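Laminin subunit ALPHA-1 (Mus musculus, PDB 2JD4) forms part of the basement-membrane protein laminin-111 and, through its metal-binding LG4-5 domain pair, probably ties the basement membrane to cell surfaces. Local coordinates at residues L222-V236 with S340-S354. The protein carries 4 engineered substitutions. Residues are numbered along the deposited sequence; the frame is centred on the assembly and turned at random.
Sequences LQITLEFRTTSKNGV and SRASFRGCVRNLRLS. Engineered in segment 222-236: Q223 (natural residue Asn).
E227 OE1 sits at the edge of the R349 guanidinium, in its plane, as a rather long salt bridge: OE1 to NH1 is 3.6 Å, with the carboxylate turned 71° from the guanidinium. These groups ride on two antiparallel strands, 222-230 and 347-353, of a laminin G domain, a jelly-roll beta sandwich. W285 adds a cation-pi partner for R349, and E382 a second carboxylate. The other oxygen, E227 OE2, takes the N350 ND2 hydrogen bond at 2.7 Å, met from above the carboxylate plane but lying close to the amide plane of N350. A beta bulge puts N350 and L351 opposite L226 and shifts the register by one; N350, with phi and psi both near 50°, lies in the bulge. I224, F228, V348 and L353 share the buried face of the sheet. The buried leucines L226 and L351 run side by side, CD2 to CD1 3.6 Å.

Just before strand 347-353 the chain turns a corner at G346, and the F344 ring packs against F228 and T230. It is met obliquely by T230 CB, 3.7 Å from CE1, and by F228 CB. C347, bonded to C378, pairs with R229, whose guanidinium reaches D12. At the corner, chi1 of -179° places T230 OG1 to donate to R345 O at 2.6 Å, nearly along the C=O axis, while accepting from S232 N in an ST turn.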
loop_
_atom_site.group_PDB
_atom_site.type_symbol
_atom_site.label_atom_id
_atom_site.label_comp_id
_atom_site.label_asym_id
_atom_site.label_seq_id
_atom_site.Cartn_x
_atom_site.Cartn_y
_atom_site.Cartn_z
ATOM N N LEU A 222 4.021 -13.047 19.588
ATOM C CA LEU A 222 3.844 -12.277 18.365
ATOM C C LEU A 222 3.953 -13.192 17.147
ATOM O O LEU A 222 4.900 -13.969 17.027
ATOM C CB LEU A 222 4.906 -11.179 18.270
ATOM C CG LEU A 222 4.928 -10.379 16.964
ATOM C CD1 LEU A 222 3.646 -9.564 16.831
ATOM C CD2 LEU A 222 6.141 -9.470 16.948
ATOM N N GLN A 223 2.978 -13.097 16.250
ATOM C CA GLN A 223 2.972 -13.913 15.041
ATOM C C GLN A 223 3.163 -13.013 13.823
ATOM O O GLN A 223 2.412 -12.060 13.629
ATOM C CB GLN A 223 1.640 -14.663 14.910
ATOM C CG GLN A 223 1.641 -15.722 13.819
ATOM C CD GLN A 223 0.246 -16.175 13.443
ATOM O OE1 GLN A 223 -0.547 -16.572 14.300
ATOM N NE2 GLN A 223 -0.062 -16.124 12.151
ATOM N N ILE A 224 4.174 -13.314 13.016
ATOM C CA ILE A 224 4.444 -12.536 11.809
ATOM C C ILE A 224 4.188 -13.392 10.574
ATOM O O ILE A 224 4.710 -14.503 10.466
ATOM C CB ILE A 224 5.911 -12.038 11.767
ATOM C CG1 ILE A 224 6.157 -11.055 12.916
ATOM C CG2 ILE A 224 6.204 -11.381 10.421
ATOM C CD1 ILE A 224 7.585 -10.548 13.005
ATOM N N THR A 225 3.376 -12.877 9.656
ATOM C CA THR A 225 3.058 -13.590 8.420
ATOM C C THR A 225 3.225 -12.648 7.229
ATOM O O THR A 225 2.932 -11.456 7.322
ATOM C CB THR A 225 1.604 -14.112 8.418
ATOM O OG1 THR A 225 1.411 -15.009 9.520
ATOM C CG2 THR A 225 1.309 -14.843 7.124
ATOM N N LEU A 226 3.698 -13.187 6.112
ATOM C CA LEU A 226 3.897 -12.384 4.917
ATOM C C LEU A 226 4.180 -13.281 3.728
ATOM O O LEU A 226 4.435 -14.471 3.887
ATOM C CB LEU A 226 5.072 -11.420 5.118
ATOM C CG LEU A 226 6.482 -11.990 5.340
ATOM C CD1 LEU A 226 7.089 -12.488 4.025
ATOM C CD2 LEU A 226 7.365 -10.902 5.915
ATOM N N GLU A 227 4.122 -12.698 2.536
ATOM C CA GLU A 227 4.422 -13.415 1.304
ATOM C C GLU A 227 5.510 -12.606 0.622
ATOM O O GLU A 227 5.489 -11.373 0.663
ATOM C CB GLU A 227 3.201 -13.484 0.390
ATOM C CG GLU A 227 2.037 -14.275 0.943
ATOM C CD GLU A 227 0.845 -14.253 0.008
ATOM O OE1 GLU A 227 1.018 -14.611 -1.176
ATOM O OE2 GLU A 227 -0.260 -13.879 0.453
ATOM N N PHE A 228 6.466 -13.287 -0.001
ATOM C CA PHE A 228 7.541 -12.581 -0.675
ATOM C C PHE A 228 7.941 -13.276 -1.971
ATOM O O PHE A 228 7.722 -14.471 -2.135
ATOM C CB PHE A 228 8.762 -12.482 0.255
ATOM C CG PHE A 228 9.504 -13.787 0.438
ATOM C CD1 PHE A 228 10.458 -14.202 -0.490
ATOM C CD2 PHE A 228 9.246 -14.602 1.539
ATOM C CE1 PHE A 228 11.146 -15.408 -0.325
ATOM C CE2 PHE A 228 9.929 -15.814 1.716
ATOM C CZ PHE A 228 10.880 -16.216 0.780
ATOM N N ARG A 229 8.526 -12.508 -2.885
ATOM C CA ARG A 229 9.014 -13.030 -4.155
ATOM C C ARG A 229 10.317 -12.290 -4.396
ATOM O O ARG A 229 10.415 -11.087 -4.137
ATOM C CB ARG A 229 8.034 -12.756 -5.309
ATOM C CG ARG A 229 7.910 -11.292 -5.728
ATOM C CD ARG A 229 7.150 -11.151 -7.052
ATOM N NE ARG A 229 7.901 -11.677 -8.194
ATOM C CZ ARG A 229 8.961 -11.087 -8.736
ATOM N NH1 ARG A 229 9.404 -9.940 -8.246
ATOM N NH2 ARG A 229 9.581 -11.644 -9.767
ATOM N N THR A 230 11.328 -13.000 -4.878
ATOM C CA THR A 230 12.617 -12.368 -5.114
ATOM C C THR A 230 13.481 -13.185 -6.063
ATOM O O THR A 230 13.265 -14.383 -6.234
ATOM C CB THR A 230 13.386 -12.190 -3.773
ATOM O OG1 THR A 230 14.645 -11.545 -4.008
ATOM C CG2 THR A 230 13.625 -13.539 -3.118
ATOM N N THR A 231 14.444 -12.517 -6.687
ATOM C CA THR A 231 15.385 -13.167 -7.590
ATOM C C THR A 231 16.805 -12.927 -7.071
ATOM O O THR A 231 17.770 -12.932 -7.840
ATOM C CB THR A 231 15.283 -12.620 -9.030
ATOM O OG1 THR A 231 15.559 -11.212 -9.040
ATOM C CG2 THR A 231 13.896 -12.876 -9.590
ATOM N N SER A 232 16.916 -12.707 -5.761
ATOM C CA SER A 232 18.199 -12.470 -5.096
ATOM C C SER A 232 18.364 -13.450 -3.935
ATOM O O SER A 232 17.381 -13.859 -3.310
ATOM C CB SER A 232 18.276 -11.032 -4.576
ATOM O OG SER A 232 19.472 -10.819 -3.839
ATOM N N LYS A 233 19.607 -13.816 -3.638
ATOM C CA LYS A 233 19.878 -14.779 -2.575
ATOM C C LYS A 233 20.065 -14.186 -1.182
ATOM O O LYS A 233 20.076 -14.923 -0.199
ATOM C CB LYS A 233 21.107 -15.619 -2.941
ATOM C CG LYS A 233 21.058 -16.183 -4.359
ATOM C CD LYS A 233 22.241 -17.088 -4.656
ATOM C CE LYS A 233 22.086 -18.428 -3.966
ATOM N NZ LYS A 233 20.898 -19.157 -4.487
ATOM N N ASN A 234 20.211 -12.867 -1.088
ATOM C CA ASN A 234 20.392 -12.238 0.216
ATOM C C ASN A 234 19.540 -10.985 0.388
ATOM O O ASN A 234 19.485 -10.137 -0.497
ATOM C CB ASN A 234 21.867 -11.881 0.435
ATOM C CG ASN A 234 22.779 -13.085 0.329
ATOM O OD1 ASN A 234 23.291 -13.395 -0.745
ATOM N ND2 ASN A 234 22.969 -13.783 1.441
ATOM N N GLY A 235 18.878 -10.872 1.535
ATOM C CA GLY A 235 18.054 -9.705 1.771
ATOM C C GLY A 235 17.342 -9.721 3.102
ATOM O O GLY A 235 16.744 -10.726 3.487
ATOM N N VAL A 236 17.421 -8.599 3.810
ATOM C CA VAL A 236 16.764 -8.454 5.096
ATOM C C VAL A 236 15.269 -8.269 4.856
ATOM O O VAL A 236 14.871 -7.535 3.961
ATOM C CB VAL A 236 17.294 -7.217 5.854
ATOM C CG1 VAL A 236 16.465 -6.993 7.115
ATOM C CG2 VAL A 236 18.778 -7.404 6.196
ATOM N N SER A 340 22.615 -9.954 8.722
ATOM C CA SER A 340 22.805 -9.274 7.447
ATOM C C SER A 340 22.414 -7.806 7.485
ATOM O O SER A 340 21.639 -7.371 8.339
ATOM C CB SER A 340 22.001 -9.968 6.342
ATOM O OG SER A 340 22.091 -9.231 5.130
ATOM N N ARG A 341 22.943 -7.067 6.517
ATOM C CA ARG A 341 22.715 -5.637 6.369
ATOM C C ARG A 341 22.254 -5.334 4.930
ATOM O O ARG A 341 21.989 -4.183 4.576
ATOM C CB ARG A 341 24.033 -4.920 6.675
ATOM C CG ARG A 341 23.966 -3.432 6.853
ATOM C CD ARG A 341 25.336 -2.900 7.279
ATOM N NE ARG A 341 25.718 -3.312 8.631
ATOM C CZ ARG A 341 25.301 -2.717 9.748
ATOM N NH1 ARG A 341 24.478 -1.681 9.684
ATOM N NH2 ARG A 341 25.717 -3.143 10.932
ATOM N N ALA A 342 22.153 -6.378 4.111
ATOM C CA ALA A 342 21.762 -6.245 2.708
ATOM C C ALA A 342 20.275 -5.950 2.507
ATOM O O ALA A 342 19.429 -6.672 3.020
ATOM C CB ALA A 342 22.144 -7.519 1.952
ATOM N N SER A 343 19.963 -4.896 1.753
ATOM C CA SER A 343 18.567 -4.526 1.489
ATOM C C SER A 343 17.896 -5.529 0.541
ATOM O O SER A 343 18.490 -5.958 -0.448
ATOM C CB SER A 343 18.487 -3.119 0.874
ATOM O OG SER A 343 18.839 -2.100 1.803
ATOM N N PHE A 344 16.657 -5.898 0.857
ATOM C CA PHE A 344 15.870 -6.834 0.051
ATOM C C PHE A 344 15.552 -6.257 -1.336
ATOM O O PHE A 344 15.422 -5.041 -1.502
ATOM C CB PHE A 344 14.549 -7.137 0.783
ATOM C CG PHE A 344 13.625 -8.089 0.054
ATOM C CD1 PHE A 344 13.908 -9.449 -0.013
ATOM C CD2 PHE A 344 12.430 -7.630 -0.498
ATOM C CE1 PHE A 344 13.016 -10.338 -0.607
ATOM C CE2 PHE A 344 11.526 -8.512 -1.099
ATOM C CZ PHE A 344 11.822 -9.871 -1.150
ATOM N N ARG A 345 15.451 -7.138 -2.330
ATOM C CA ARG A 345 15.074 -6.741 -3.689
ATOM C C ARG A 345 14.009 -7.735 -4.143
ATOM O O ARG A 345 14.266 -8.932 -4.222
ATOM C CB ARG A 345 16.254 -6.788 -4.664
ATOM C CG ARG A 345 15.827 -6.405 -6.090
ATOM C CD ARG A 345 16.987 -6.373 -7.071
ATOM N NE ARG A 345 16.506 -6.192 -8.442
ATOM C CZ ARG A 345 15.989 -5.064 -8.921
ATOM N NH1 ARG A 345 15.884 -3.993 -8.149
ATOM N NH2 ARG A 345 15.560 -5.010 -10.176
ATOM N N GLY A 346 12.814 -7.226 -4.431
ATOM C CA GLY A 346 11.702 -8.067 -4.845
ATOM C C GLY A 346 10.412 -7.446 -4.323
ATOM O O GLY A 346 10.350 -6.233 -4.138
ATOM N N CYS A 347 9.377 -8.249 -4.091
ATOM C CA CYS A 347 8.129 -7.691 -3.563
ATOM C C CYS A 347 7.648 -8.460 -2.331
ATOM O O CYS A 347 7.947 -9.650 -2.160
ATOM C CB CYS A 347 7.014 -7.692 -4.634
ATOM S SG CYS A 347 7.382 -6.769 -6.168
ATOM N N VAL A 348 6.913 -7.756 -1.473
ATOM C CA VAL A 348 6.332 -8.329 -0.262
ATOM C C VAL A 348 4.841 -7.961 -0.254
ATOM O O VAL A 348 4.471 -6.848 -0.630
ATOM C CB VAL A 348 7.008 -7.754 0.999
ATOM C CG1 VAL A 348 6.249 -8.184 2.255
ATOM C CG2 VAL A 348 8.457 -8.214 1.054
ATOM N N ARG A 349 3.993 -8.893 0.170
ATOM C CA ARG A 349 2.552 -8.659 0.202
ATOM C C ARG A 349 1.943 -9.293 1.452
ATOM O O ARG A 349 2.524 -10.210 2.041
ATOM C CB ARG A 349 1.902 -9.264 -1.051
ATOM C CG ARG A 349 1.194 -10.593 -0.807
ATOM C CD ARG A 349 1.267 -11.570 -1.984
ATOM N NE ARG A 349 0.914 -10.984 -3.269
ATOM C CZ ARG A 349 0.702 -11.690 -4.380
ATOM N NH1 ARG A 349 0.793 -13.013 -4.366
ATOM N NH2 ARG A 349 0.417 -11.070 -5.516
ATOM N N ASN A 350 0.775 -8.798 1.849
ATOM C CA ASN A 350 0.058 -9.313 3.013
ATOM C C ASN A 350 0.894 -9.428 4.283
ATOM O O ASN A 350 0.915 -10.476 4.934
ATOM C CB ASN A 350 -0.562 -10.676 2.683
ATOM C CG ASN A 350 -1.612 -10.588 1.589
ATOM O OD1 ASN A 350 -2.485 -9.720 1.625
ATOM N ND2 ASN A 350 -1.540 -11.493 0.614
ATOM N N LEU A 351 1.575 -8.345 4.636
ATOM C CA LEU A 351 2.400 -8.314 5.841
ATOM C C LEU A 351 1.494 -8.070 7.048
ATOM O O LEU A 351 0.838 -7.029 7.131
ATOM C CB LEU A 351 3.425 -7.186 5.743
ATOM C CG LEU A 351 4.369 -7.005 6.930
ATOM C CD1 LEU A 351 5.233 -8.245 7.105
ATOM C CD2 LEU A 351 5.238 -5.783 6.691
ATOM N N ARG A 352 1.474 -9.011 7.986
ATOM C CA ARG A 352 0.614 -8.875 9.159
ATOM C C ARG A 352 1.236 -9.369 10.460
ATOM O O ARG A 352 2.072 -10.268 10.466
ATOM C CB ARG A 352 -0.698 -9.620 8.911
ATOM C CG ARG A 352 -0.490 -11.101 8.611
ATOM C CD ARG A 352 -1.460 -11.648 7.558
ATOM N NE ARG A 352 -2.829 -11.795 8.046
ATOM C CZ ARG A 352 -3.697 -10.797 8.174
ATOM N NH1 ARG A 352 -3.350 -9.558 7.850
ATOM N NH2 ARG A 352 -4.923 -11.041 8.624
ATOM N N LEU A 353 0.809 -8.771 11.567
ATOM C CA LEU A 353 1.302 -9.149 12.887
ATOM C C LEU A 353 0.149 -9.569 13.792
ATOM O O LEU A 353 -0.835 -8.844 13.942
ATOM C CB LEU A 353 2.070 -7.986 13.523
ATOM C CG LEU A 353 3.509 -7.752 13.049
ATOM C CD1 LEU A 353 3.536 -7.484 11.562
ATOM C CD2 LEU A 353 4.105 -6.580 13.809
ATOM N N SER A 354 0.281 -10.748 14.389
ATOM C CA SER A 354 -0.741 -11.300 15.274
ATOM C C SER A 354 -0.133 -11.689 16.618
ATOM O O SER A 354 -0.125 -10.896 17.558
ATOM C CB SER A 354 -1.379 -12.536 14.633
ATOM O OG SER A 354 -1.960 -12.225 13.378
HETATM O O HOH W 1 14.513 -9.576 -6.949
HETATM O O HOH W 2 17.083 -9.481 -1.883
#